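Local structure of hypothetical protein (Streptococcus pneumoniae, 2HIY) at residues D[120-125]-D[131-136]. The protein is of unknown function, a conserved bacterial protein of the DUF1697 family. Numbering follows the deposited sequence.
Sequences TVESLE and LYFGKL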
ATOM      1  N   THR D 120     -23.018  -6.186 -22.954  1.00 12.48           N
ATOM      2  CA  THR D 120     -22.751  -5.847 -21.552  1.00 13.02           C
ATOM      3  C   THR D 120     -22.354  -4.376 -21.411  1.00 13.27           C
ATOM      4  O   THR D 120     -22.912  -3.672 -20.573  1.00 13.78           O
ATOM      5  CB  THR D 120     -21.663  -6.758 -21.019  1.00 13.80           C
ATOM      6  OG1 THR D 120     -22.160  -8.104 -21.030  1.00 15.89           O
ATOM      7  CG2 THR D 120     -21.284  -6.377 -19.568  1.00 15.46           C
ATOM      8  N   VAL D 121     -21.428  -3.919 -22.257  1.00 12.76           N
ATOM      9  CA  VAL D 121     -21.009  -2.526 -22.154  1.00 13.75           C
ATOM     10  C   VAL D 121     -22.177  -1.574 -22.429  1.00 14.44           C
ATOM     11  O   VAL D 121     -22.357  -0.596 -21.722  1.00 14.69           O
ATOM     12  CB  VAL D 121     -19.820  -2.236 -23.057  1.00 13.29           C
ATOM     13  CG1 VAL D 121     -19.525  -0.763 -23.070  1.00 14.07           C
ATOM     14  CG2 VAL D 121     -18.586  -2.985 -22.560  1.00 14.25           C
ATOM     15  N   GLU D 122     -22.999  -1.925 -23.415  1.00 14.51           N
ATOM     16  CA  GLU D 122     -24.130  -1.059 -23.756  1.00 16.84           C
ATOM     17  C   GLU D 122     -25.133  -0.999 -22.633  1.00 16.77           C
ATOM     18  O   GLU D 122     -25.924  -0.028 -22.596  1.00 18.41           O
ATOM     19  CB  GLU D 122     -24.834  -1.593 -25.013  1.00 16.73           C
ATOM     20  CG  GLU D 122     -24.123  -1.215 -26.301  1.00 19.16           C
ATOM     21  CD  GLU D 122     -24.765  -1.860 -27.541  1.00 21.48           C
ATOM     22  OE1 GLU D 122     -25.508  -2.877 -27.418  1.00 25.07           O
ATOM     23  OE2 GLU D 122     -24.468  -1.381 -28.649  1.00 27.17           O
ATOM     24  N   SER D 123     -25.174  -2.001 -21.759  1.00 16.89           N
ATOM     25  CA  SER D 123     -26.106  -2.020 -20.612  1.00 17.42           C
ATOM     26  C   SER D 123     -25.698  -1.060 -19.496  1.00 17.20           C
ATOM     27  O   SER D 123     -26.485  -0.781 -18.593  1.00 18.34           O
ATOM     28  CB  SER D 123     -26.256  -3.434 -20.015  1.00 18.00           C
ATOM     29  OG  SER D 123     -25.139  -3.800 -19.194  1.00 20.53           O
ATOM     30  N   LEU D 124     -24.459  -0.573 -19.529  1.00 16.06           N
ATOM     31  CA  LEU D 124     -23.971   0.282 -18.462  1.00 15.88           C
ATOM     32  C   LEU D 124     -24.438   1.729 -18.672  1.00 15.53           C
ATOM     33  O   LEU D 124     -24.427   2.232 -19.799  1.00 16.83           O
ATOM     34  CB  LEU D 124     -22.449   0.240 -18.428  1.00 15.21           C
ATOM     35  CG  LEU D 124     -21.784  -1.130 -18.326  1.00 14.65           C
ATOM     36  CD1 LEU D 124     -20.264  -0.949 -18.354  1.00 15.83           C
ATOM     37  CD2 LEU D 124     -22.204  -1.847 -17.037  1.00 15.29           C
ATOM     38  N   GLU D 125     -24.827   2.385 -17.581  1.00 16.54           N
ATOM     39  CA  GLU D 125     -25.187   3.794 -17.701  1.00 17.66           C
ATOM     40  C   GLU D 125     -23.938   4.674 -17.635  1.00 15.05           C
ATOM     41  O   GLU D 125     -23.358   4.855 -16.573  1.00 17.15           O
ATOM     42  CB  GLU D 125     -26.240   4.246 -16.657  1.00 18.56           C
ATOM     43  CG  GLU D 125     -26.702   5.707 -16.921  1.00 21.56           C
ATOM     44  CD  GLU D 125     -27.767   6.226 -15.959  1.00 24.31           C
ATOM     45  OE1 GLU D 125     -27.816   5.772 -14.796  1.00 32.28           O
ATOM     46  OE2 GLU D 125     -28.564   7.097 -16.358  1.00 31.22           O
ATOM     47  N   LEU D 131     -17.402   6.245 -25.234  1.00 10.86           N
ATOM     48  CA  LEU D 131     -16.733   5.048 -25.724  1.00 10.84           C
ATOM     49  C   LEU D 131     -17.146   4.757 -27.151  1.00 11.24           C
ATOM     50  O   LEU D 131     -18.251   5.156 -27.566  1.00 12.20           O
ATOM     51  CB  LEU D 131     -16.932   3.829 -24.787  1.00 12.55           C
ATOM     52  CG  LEU D 131     -18.374   3.315 -24.630  1.00 12.14           C
ATOM     53  CD1 LEU D 131     -18.710   2.228 -25.669  1.00 13.84           C
ATOM     54  CD2 LEU D 131     -18.542   2.687 -23.270  1.00 12.69           C
ATOM     55  N   TYR D 132     -16.310   4.029 -27.869  1.00 11.70           N
ATOM     56  CA  TYR D 132     -16.588   3.682 -29.245  1.00 11.29           C
ATOM     57  C   TYR D 132     -16.102   2.261 -29.482  1.00 11.54           C
ATOM     58  O   TYR D 132     -14.973   1.942 -29.134  1.00 12.06           O
ATOM     59  CB  TYR D 132     -15.907   4.674 -30.197  1.00 11.95           C
ATOM     60  CG  TYR D 132     -16.213   4.415 -31.652  1.00 13.80           C
ATOM     61  CD1 TYR D 132     -17.329   4.994 -32.232  1.00 13.26           C
ATOM     62  CD2 TYR D 132     -15.418   3.574 -32.432  1.00 15.86           C
ATOM     63  CE1 TYR D 132     -17.640   4.769 -33.559  1.00 15.28           C
ATOM     64  CE2 TYR D 132     -15.740   3.319 -33.765  1.00 16.15           C
ATOM     65  CZ  TYR D 132     -16.859   3.922 -34.294  1.00 15.03           C
ATOM     66  OH  TYR D 132     -17.186   3.711 -35.629  1.00 19.29           O
ATOM     67  N   PHE D 133     -16.919   1.421 -30.106  1.00 11.79           N
ATOM     68  CA  PHE D 133     -16.542   0.045 -30.373  1.00 12.76           C
ATOM     69  C   PHE D 133     -15.759  -0.022 -31.668  1.00 12.81           C
ATOM     70  O   PHE D 133     -16.346   0.153 -32.745  1.00 14.38           O
ATOM     71  CB  PHE D 133     -17.817  -0.820 -30.482  1.00 13.15           C
ATOM     72  CG  PHE D 133     -18.556  -0.944 -29.187  1.00 13.14           C
ATOM     73  CD1 PHE D 133     -18.094  -1.753 -28.158  1.00 14.28           C
ATOM     74  CD2 PHE D 133     -19.735  -0.239 -28.992  1.00 14.93           C
ATOM     75  CE1 PHE D 133     -18.784  -1.821 -26.956  1.00 13.80           C
ATOM     76  CE2 PHE D 133     -20.432  -0.331 -27.784  1.00 15.11           C
ATOM     77  CZ  PHE D 133     -19.936  -1.134 -26.762  1.00 14.53           C
ATOM     78  N   GLY D 134     -14.444  -0.238 -31.576  1.00 13.15           N
ATOM     79  CA  GLY D 134     -13.595  -0.361 -32.759  1.00 13.74           C
ATOM     80  C   GLY D 134     -13.509  -1.808 -33.211  1.00 14.70           C
ATOM     81  O   GLY D 134     -14.220  -2.682 -32.715  1.00 17.14           O
ATOM     82  N   LYS D 135     -12.605  -2.092 -34.135  1.00 14.18           N
ATOM     83  CA  LYS D 135     -12.486  -3.457 -34.625  1.00 16.05           C
ATOM     84  C   LYS D 135     -11.725  -4.339 -33.646  1.00 16.06           C
ATOM     85  O   LYS D 135     -12.103  -5.495 -33.398  1.00 17.47           O
ATOM     86  CB  LYS D 135     -11.770  -3.459 -35.975  1.00 17.38           C
ATOM     87  CG  LYS D 135     -11.502  -4.833 -36.538  1.00 23.76           C
ATOM     88  CD  LYS D 135     -12.757  -5.602 -36.900  1.00 29.35           C
ATOM     89  CE  LYS D 135     -12.386  -6.911 -37.599  1.00 32.55           C
ATOM     90  NZ  LYS D 135     -13.490  -7.888 -37.420  1.00 35.75           N
ATOM     91  N   LEU D 136     -10.681  -3.777 -33.055  1.00 14.84           N
ATOM     92  CA  LEU D 136      -9.789  -4.547 -32.195  1.00 13.92           C
ATOM     93  C   LEU D 136     -10.119  -4.412 -30.720  1.00 12.92           C
ATOM     94  O   LEU D 136      -9.524  -5.064 -29.898  1.00 12.66           O
ATOM     95  CB  LEU D 136      -8.351  -4.092 -32.376  1.00 15.21           C
ATOM     96  CG  LEU D 136      -7.756  -4.376 -33.763  1.00 16.64           C
ATOM     97  CD1 LEU D 136      -6.394  -3.669 -33.911  1.00 17.65           C
ATOM     98  CD2 LEU D 136      -7.631  -5.882 -33.967  1.00 19.91           C
TER
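Val121 lays its CG1 methyl against Leu131 and Phe133 at once, 3.6 Å from Leu131 CD2 and 3.7 Å from Phe133 CZ. This is helix-on-sheet packing against an antiparallel sheet of this DUF1697 protein: the C-terminal part of helix 114-122 rests on strand 129-133, outermost within this chain in the sheet that also holds 137-142, 102-108 and 166-170. Leu131 and Phe133, two residues apart on the strand, both send their side chains toward the helix. With CG1 anti to the backbone N (chi1 173°), Val121 directs that methyl at the pair, and its CB lies in the plane of the Phe133 ring, at the edge, 3.9 Å from CZ. Leu131 also packs on Phe133 within the strand, where its CD1 stands 3.6 Å off the ring plane, nearer the border of the ring than its centre. The ring is thus covered on one face by Leu131 and met near CZ by Val121. No hydrogen bond joins the two segments, and the contact is modest, burying 160 Å² in all. Ile138 on the adjoining strand touches both Val121 and Phe133, and Phe162 from a loop also reaches Val121, which is buried. Within segment 120-125, Ser123 OG donates to Thr120 O at 2.6 Å, on a lone pair in the carbonyl plane. At the exposed margin the aliphatic part of Glu122 passes the ring, its carboxylate turned 85° from the ring plane and CG 4.1 Å from Phe133 CE2.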